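Local coordinates for protein iron aquisition yersiniabactin synthesis enzyme, YbtT (Escherichia coli, PDB 6BA9) that probably hydrolyses thioesters as a low-specificity type II thioesterase that maintains production of the metallophore yersiniabactin, at residues A[12-24]-A[82-96]. The protein carries 1 engineered substitution. Numbering follows the deposited sequence.
Engineered in segment 82-96: Ala90 (natural residue Ser).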
ATOM      1  N   GLY A  12      11.845  -7.950  22.169  1.00 25.96           N
ATOM      2  CA  GLY A  12      12.136  -9.288  21.692  1.00 27.85           C
ATOM      3  C   GLY A  12      11.309  -9.752  20.505  1.00 29.07           C
ATOM      4  O   GLY A  12      11.472 -10.900  20.074  1.00 29.29           O
ATOM      5  N   ASN A  13      10.437  -8.906  19.963  1.00 25.08           N
ATOM      6  CA  ASN A  13       9.601  -9.307  18.842  1.00 21.53           C
ATOM      7  C   ASN A  13      10.471  -9.545  17.618  1.00 20.59           C
ATOM      8  O   ASN A  13      11.481  -8.868  17.413  1.00 24.97           O
ATOM      9  CB  ASN A  13       8.582  -8.212  18.544  1.00 21.66           C
ATOM     10  CG  ASN A  13       7.445  -8.707  17.722  1.00 23.88           C
ATOM     11  OD1 ASN A  13       7.520  -8.733  16.494  1.00 23.98           O
ATOM     12  ND2 ASN A  13       6.359  -9.091  18.391  1.00 30.77           N
ATOM     13  N   THR A  14      10.055 -10.502  16.783  1.00 19.85           N
ATOM     14  CA  THR A  14      10.824 -10.874  15.599  1.00 21.25           C
ATOM     15  C   THR A  14      10.110 -10.553  14.291  1.00 18.90           C
ATOM     16  O   THR A  14      10.708 -10.718  13.222  1.00 22.19           O
ATOM     17  CB  THR A  14      11.196 -12.367  15.635  1.00 21.85           C
ATOM     18  OG1 THR A  14      10.013 -13.172  15.584  1.00 24.42           O
ATOM     19  CG2 THR A  14      11.968 -12.683  16.908  1.00 28.98           C
ATOM     20  N   ALA A  15       8.875 -10.071  14.349  1.00 17.69           N
ATOM     21  CA  ALA A  15       8.122  -9.816  13.134  1.00 17.14           C
ATOM     22  C   ALA A  15       8.619  -8.549  12.441  1.00 15.75           C
ATOM     23  O   ALA A  15       9.203  -7.657  13.052  1.00 16.83           O
ATOM     24  CB  ALA A  15       6.640  -9.671  13.450  1.00 20.00           C
ATOM     25  N   HIS A  16       8.389  -8.499  11.126  1.00 15.12           N
ATOM     26  CA  HIS A  16       8.757  -7.355  10.297  1.00 13.39           C
ATOM     27  C   HIS A  16       7.573  -7.029   9.403  1.00 13.98           C
ATOM     28  O   HIS A  16       7.147  -7.865   8.597  1.00 14.56           O
ATOM     29  CB  HIS A  16       9.998  -7.659   9.461  1.00 15.26           C
ATOM     30  CG  HIS A  16      10.571  -6.474   8.754  1.00 17.02           C
ATOM     31  ND1 HIS A  16      11.713  -6.567   7.987  1.00 24.64           N
ATOM     32  CD2 HIS A  16      10.161  -5.184   8.659  1.00 15.17           C
ATOM     33  CE1 HIS A  16      11.998  -5.381   7.475  1.00 24.50           C
ATOM     34  NE2 HIS A  16      11.087  -4.517   7.893  1.00 19.74           N
ATOM     35  N   LEU A  17       7.002  -5.846   9.600  1.00 13.18           N
ATOM     36  CA  LEU A  17       5.883  -5.339   8.811  1.00 12.28           C
ATOM     37  C   LEU A  17       6.427  -4.364   7.768  1.00 12.27           C
ATOM     38  O   LEU A  17       7.150  -3.424   8.107  1.00 13.82           O
ATOM     39  CB  LEU A  17       4.873  -4.651   9.737  1.00 14.26           C
ATOM     40  CG  LEU A  17       3.682  -3.920   9.136  1.00 14.62           C
ATOM     41  CD1 LEU A  17       2.776  -4.847   8.371  1.00 16.59           C
ATOM     42  CD2 LEU A  17       2.898  -3.226  10.247  1.00 15.33           C
ATOM     43  N   VAL A  18       6.108  -4.618   6.497  1.00 11.69           N
ATOM     44  CA  VAL A  18       6.549  -3.816   5.358  1.00 11.95           C
ATOM     45  C   VAL A  18       5.324  -3.159   4.736  1.00 12.51           C
ATOM     46  O   VAL A  18       4.389  -3.853   4.304  1.00 12.02           O
ATOM     47  CB  VAL A  18       7.286  -4.695   4.339  1.00 12.37           C
ATOM     48  CG1 VAL A  18       7.654  -3.902   3.074  1.00 14.19           C
ATOM     49  CG2 VAL A  18       8.543  -5.281   4.956  1.00 12.68           C
ATOM     50  N   MET A  19       5.318  -1.828   4.708  1.00 11.03           N
ATOM     51  CA  MET A  19       4.172  -1.055   4.262  1.00 11.21           C
ATOM     52  C   MET A  19       4.414  -0.447   2.891  1.00 10.79           C
ATOM     53  O   MET A  19       5.377   0.308   2.707  1.00 11.52           O
ATOM     54  CB  MET A  19       3.879   0.076   5.250  1.00 11.37           C
ATOM     55  CG  MET A  19       2.746   0.989   4.829  1.00 11.60           C
ATOM     56  SD  MET A  19       1.156   0.171   4.925  1.00 12.95           S
ATOM     57  CE  MET A  19       0.104   1.491   4.367  1.00 14.09           C
ATOM     58  N   CYS A  20       3.483  -0.670   1.967  1.00 11.35           N
ATOM     59  CA  CYS A  20       3.476  -0.077   0.634  1.00 12.41           C
ATOM     60  C   CYS A  20       2.570   1.153   0.625  1.00 11.16           C
ATOM     61  O   CYS A  20       1.392   1.061   1.027  1.00 11.93           O
ATOM     62  CB  CYS A  20       2.958  -1.100  -0.375  1.00 10.43           C
ATOM     63  SG  CYS A  20       4.062  -2.520  -0.559  1.00 13.37           S
ATOM     64  N   PRO A  21       3.057   2.305   0.179  1.00 12.02           N
ATOM     65  CA  PRO A  21       2.275   3.539   0.276  1.00 11.37           C
ATOM     66  C   PRO A  21       1.261   3.697  -0.858  1.00 13.70           C
ATOM     67  O   PRO A  21       1.247   2.966  -1.853  1.00 13.37           O
ATOM     68  CB  PRO A  21       3.359   4.613   0.205  1.00 14.55           C
ATOM     69  CG  PRO A  21       4.377   4.030  -0.692  1.00 13.39           C
ATOM     70  CD  PRO A  21       4.427   2.567  -0.288  1.00 12.28           C
ATOM     71  N   PHE A  22       0.391   4.690  -0.685  1.00 12.99           N
ATOM     72  CA  PHE A  22      -0.575   5.087  -1.694  1.00 12.95           C
ATOM     73  C   PHE A  22       0.113   5.866  -2.828  1.00 13.07           C
ATOM     74  O   PHE A  22       1.293   6.243  -2.753  1.00 14.36           O
ATOM     75  CB  PHE A  22      -1.688   5.917  -1.041  1.00 14.38           C
ATOM     76  CG  PHE A  22      -1.178   6.990  -0.112  1.00 16.49           C
ATOM     77  CD1 PHE A  22      -1.145   6.780   1.256  1.00 16.18           C
ATOM     78  CD2 PHE A  22      -0.703   8.193  -0.618  1.00 17.31           C
ATOM     79  CE1 PHE A  22      -0.658   7.770   2.121  1.00 20.59           C
ATOM     80  CE2 PHE A  22      -0.216   9.181   0.243  1.00 21.89           C
ATOM     81  CZ  PHE A  22      -0.197   8.961   1.598  1.00 19.34           C
ATOM     82  N   ALA A  23      -0.637   6.082  -3.903  1.00 12.92           N
ATOM     83  CA  ALA A  23      -0.124   6.833  -5.048  1.00 12.32           C
ATOM     84  C   ALA A  23       0.214   8.251  -4.616  1.00 15.45           C
ATOM     85  O   ALA A  23      -0.554   8.901  -3.900  1.00 16.42           O
ATOM     86  CB  ALA A  23      -1.169   6.874  -6.160  1.00 15.57           C
ATOM     87  N   GLY A  24       1.380   8.725  -5.046  1.00 14.94           N
ATOM     88  CA  GLY A  24       1.896   9.990  -4.594  1.00 17.56           C
ATOM     89  C   GLY A  24       2.514   9.942  -3.220  1.00 17.42           C
ATOM     90  O   GLY A  24       3.012  10.973  -2.739  1.00 19.46           O
ATOM     91  N   THR A  82      12.196 -14.931   9.859  1.00 22.99           N
ATOM     92  CA  THR A  82      11.512 -13.711  10.277  1.00 22.00           C
ATOM     93  C   THR A  82      10.055 -13.771   9.834  1.00 19.69           C
ATOM     94  O   THR A  82       9.799 -13.939   8.636  1.00 21.34           O
ATOM     95  CB  THR A  82      12.188 -12.514   9.633  1.00 20.45           C
ATOM     96  OG1 THR A  82      13.491 -12.345  10.205  1.00 23.22           O
ATOM     97  CG2 THR A  82      11.361 -11.217   9.824  1.00 19.79           C
ATOM     98  N   PRO A  83       9.075 -13.644  10.734  1.00 17.39           N
ATOM     99  CA  PRO A  83       7.677 -13.526  10.286  1.00 16.32           C
ATOM    100  C   PRO A  83       7.469 -12.219   9.535  1.00 19.08           C
ATOM    101  O   PRO A  83       7.595 -11.144  10.117  1.00 18.74           O
ATOM    102  CB  PRO A  83       6.875 -13.534  11.594  1.00 19.32           C
ATOM    103  CG  PRO A  83       7.782 -14.045  12.633  1.00 23.17           C
ATOM    104  CD  PRO A  83       9.177 -13.724  12.206  1.00 21.03           C
ATOM    105  N   LEU A  84       7.138 -12.316   8.252  1.00 14.92           N
ATOM    106  CA  LEU A  84       6.981 -11.157   7.380  1.00 14.20           C
ATOM    107  C   LEU A  84       5.502 -10.864   7.196  1.00 13.19           C
ATOM    108  O   LEU A  84       4.715 -11.751   6.832  1.00 14.67           O
ATOM    109  CB  LEU A  84       7.624 -11.423   6.020  1.00 15.37           C
ATOM    110  CG  LEU A  84       7.421 -10.316   4.976  1.00 17.07           C
ATOM    111  CD1 LEU A  84       8.172  -9.040   5.347  1.00 19.68           C
ATOM    112  CD2 LEU A  84       7.865 -10.796   3.615  1.00 22.03           C
ATOM    113  N   LEU A  85       5.128  -9.614   7.444  1.00 12.85           N
ATOM    114  CA  LEU A  85       3.793  -9.104   7.158  1.00 12.93           C
ATOM    115  C   LEU A  85       3.885  -8.042   6.071  1.00 13.43           C
ATOM    116  O   LEU A  85       4.680  -7.104   6.187  1.00 14.01           O
ATOM    117  CB  LEU A  85       3.177  -8.495   8.423  1.00 15.04           C
ATOM    118  CG  LEU A  85       3.045  -9.438   9.630  1.00 16.26           C
ATOM    119  CD1 LEU A  85       2.614  -8.652  10.862  1.00 21.84           C
ATOM    120  CD2 LEU A  85       2.044 -10.522   9.335  1.00 19.64           C
ATOM    121  N   LEU A  86       3.107  -8.197   5.008  1.00 12.01           N
ATOM    122  CA  LEU A  86       3.058  -7.219   3.927  1.00 11.46           C
ATOM    123  C   LEU A  86       1.757  -6.450   4.018  1.00 12.92           C
ATOM    124  O   LEU A  86       0.697  -7.061   4.143  1.00 12.89           O
ATOM    125  CB  LEU A  86       3.094  -7.905   2.567  1.00 13.96           C
ATOM    126  CG  LEU A  86       4.444  -8.420   2.122  1.00 20.74           C
ATOM    127  CD1 LEU A  86       4.263  -9.374   0.931  1.00 20.40           C
ATOM    128  CD2 LEU A  86       5.324  -7.253   1.732  1.00 24.25           C
ATOM    129  N   ALA A  87       1.828  -5.127   3.975  1.00 11.19           N
ATOM    130  CA  ALA A  87       0.653  -4.272   4.045  1.00 11.39           C
ATOM    131  C   ALA A  87       0.715  -3.211   2.954  1.00 10.16           C
ATOM    132  O   ALA A  87       1.794  -2.808   2.517  1.00 10.60           O
ATOM    133  CB  ALA A  87       0.566  -3.572   5.392  1.00 13.01           C
ATOM    134  N   GLY A  88      -0.447  -2.738   2.522  1.00 11.07           N
ATOM    135  CA  GLY A  88      -0.495  -1.618   1.600  1.00 11.14           C
ATOM    136  C   GLY A  88      -1.841  -0.946   1.642  1.00 11.96           C
ATOM    137  O   GLY A  88      -2.857  -1.585   1.932  1.00 11.03           O
ATOM    138  N   HIS A  89      -1.850   0.357   1.357  1.00 10.95           N
ATOM    139  CA  HIS A  89      -3.060   1.169   1.313  1.00 11.22           C
ATOM    140  C   HIS A  89      -3.238   1.724  -0.094  1.00 11.88           C
ATOM    141  O   HIS A  89      -2.298   2.284  -0.674  1.00 11.13           O
ATOM    142  CB  HIS A  89      -2.963   2.326   2.311  1.00 11.61           C
ATOM    143  CG  HIS A  89      -4.238   3.091   2.474  1.00 12.29           C
ATOM    144  ND1 HIS A  89      -5.369   2.558   3.069  1.00 11.99           N
ATOM    145  CD2 HIS A  89      -4.564   4.356   2.109  1.00 12.56           C
ATOM    146  CE1 HIS A  89      -6.318   3.479   3.094  1.00 13.60           C
ATOM    147  NE2 HIS A  89      -5.860   4.571   2.508  1.00 11.93           N
ATOM    148  N   ALA A  90      -4.442   1.578  -0.632  1.00 11.26           N
ATOM    149  CA  ALA A  90      -4.800   2.094  -1.962  1.00 12.47           C
ATOM    150  C   ALA A  90      -3.849   1.477  -2.985  1.00 11.92           C
ATOM    151  O   ALA A  90      -3.744   0.241  -3.025  1.00 11.29           O
ATOM    152  CB  ALA A  90      -4.917   3.621  -1.933  1.00 12.02           C
ATOM    153  N   MET A  91      -3.121   2.256  -3.782  1.00 10.87           N
ATOM    154  CA  MET A  91      -2.176   1.670  -4.728  1.00 11.85           C
ATOM    155  C   MET A  91      -1.260   0.672  -4.041  1.00 12.26           C
ATOM    156  O   MET A  91      -0.868  -0.349  -4.629  1.00 11.42           O
ATOM    157  CB  MET A  91      -1.308   2.776  -5.341  1.00 11.35           C
ATOM    158  CG  MET A  91      -0.084   2.314  -6.082  1.00 10.59           C
ATOM    159  SD  MET A  91       0.818   3.747  -6.705  1.00 13.99           S
ATOM    160  CE  MET A  91       2.209   2.931  -7.457  1.00 13.94           C
ATOM    161  N   GLY A  92      -0.834   0.988  -2.814  1.00 11.35           N
ATOM    162  CA  GLY A  92       0.088   0.113  -2.116  1.00 11.39           C
ATOM    163  C   GLY A  92      -0.487  -1.258  -1.845  1.00 10.35           C
ATOM    164  O   GLY A  92       0.261  -2.229  -1.759  1.00 10.30           O
ATOM    165  N   ALA A  93      -1.810  -1.364  -1.700  1.00 10.87           N
ATOM    166  CA  ALA A  93      -2.408  -2.686  -1.518  1.00 10.62           C
ATOM    167  C   ALA A  93      -2.216  -3.555  -2.755  1.00 11.65           C
ATOM    168  O   ALA A  93      -2.024  -4.768  -2.643  1.00 11.42           O
ATOM    169  CB  ALA A  93      -3.895  -2.556  -1.193  1.00 12.48           C
ATOM    170  N   GLN A  94      -2.269  -2.954  -3.941  1.00 10.30           N
ATOM    171  CA  GLN A  94      -2.069  -3.702  -5.173  1.00 10.70           C
ATOM    172  C   GLN A  94      -0.647  -4.228  -5.242  1.00 11.08           C
ATOM    173  O   GLN A  94      -0.418  -5.386  -5.593  1.00 11.48           O
ATOM    174  CB  GLN A  94      -2.366  -2.825  -6.386  1.00 10.70           C
ATOM    175  CG  GLN A  94      -3.770  -2.229  -6.431  1.00 11.02           C
ATOM    176  CD  GLN A  94      -3.895  -1.098  -7.409  1.00 11.40           C
ATOM    177  OE1 GLN A  94      -2.925  -0.386  -7.683  1.00 13.45           O
ATOM    178  NE2 GLN A  94      -5.090  -0.896  -7.932  1.00 13.96           N
ATOM    179  N   VAL A  95       0.326  -3.382  -4.898  1.00 11.44           N
ATOM    180  CA  VAL A  95       1.717  -3.816  -4.885  1.00 10.78           C
ATOM    181  C   VAL A  95       1.943  -4.886  -3.827  1.00  9.47           C
ATOM    182  O   VAL A  95       2.626  -5.886  -4.081  1.00 11.20           O
ATOM    183  CB  VAL A  95       2.682  -2.630  -4.716  1.00 10.74           C
ATOM    184  CG1 VAL A  95       4.117  -3.136  -4.670  1.00 12.23           C
ATOM    185  CG2 VAL A  95       2.526  -1.631  -5.863  1.00 12.20           C
ATOM    186  N   ALA A  96       1.379  -4.704  -2.633  1.00 10.64           N
ATOM    187  CA  ALA A  96       1.541  -5.681  -1.563  1.00 10.41           C
ATOM    188  C   ALA A  96       0.964  -7.027  -1.975  1.00 11.33           C
ATOM    189  O   ALA A  96       1.589  -8.066  -1.740  1.00 12.22           O
ATOM    190  CB  ALA A  96       0.855  -5.182  -0.289  1.00 12.29           C
TER
HETATM  191  O   HOH W   1      13.280 -11.539  12.824  1.00 29.11           O
HETATM  192  O   HOH W   2      -3.382   5.235  -4.212  1.00 18.92           O
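His16 to Cys20 pair in parallel register with Leu84 to Gly88, their strand axes 22° apart. The backbone ladder starts with His16 N donating to Pro83 O at 2.9 Å, then alternates through Leu85 N to His16 O, Val18 N to Leu85 O, Ala87 N to Val18 O and Cys20 N to Ala87 O. It weakens at its C-terminal end, where His89 N lies 3.3 Å from Cys20 O.

Apolar contacts divide between the two faces. On one, Leu17 CD1 crosses to Leu85 CB at 3.7 Å and also touches Ala87 CB. The Met19 chain bends at chi2 (70°), which sets SD 3.8 Å from Ala87 CB and CE beside His89 CB. On the other, Val18 meets Leu84 and Leu86, while Cys20 CB comes within 3.2 Å of Gly92 O and SG faces Val95 and Ala96; Leu70 and Leu74 of helix 63-77 cover this side.

Beyond the strands, Met91 SD lies 3.7 Å from Ala23 CB. One water accepts from both Ala23 N (2.9 Å) and Met91 N (3.0 Å), so two converging backbone amides grip a single oxygen.

The engineered Ala90, at the helix N-cap with a positive phi of 58°, occupies the sharp strand-to-helix turn between Gly88 and Gly92. This geometry matches the nucleophile elbow of an alpha/beta hydrolase, and the amides of Ala23 and Met91, one from the loop after strand 16-20 and one from the elbow, are consistent with the oxyanion hole of such an active site.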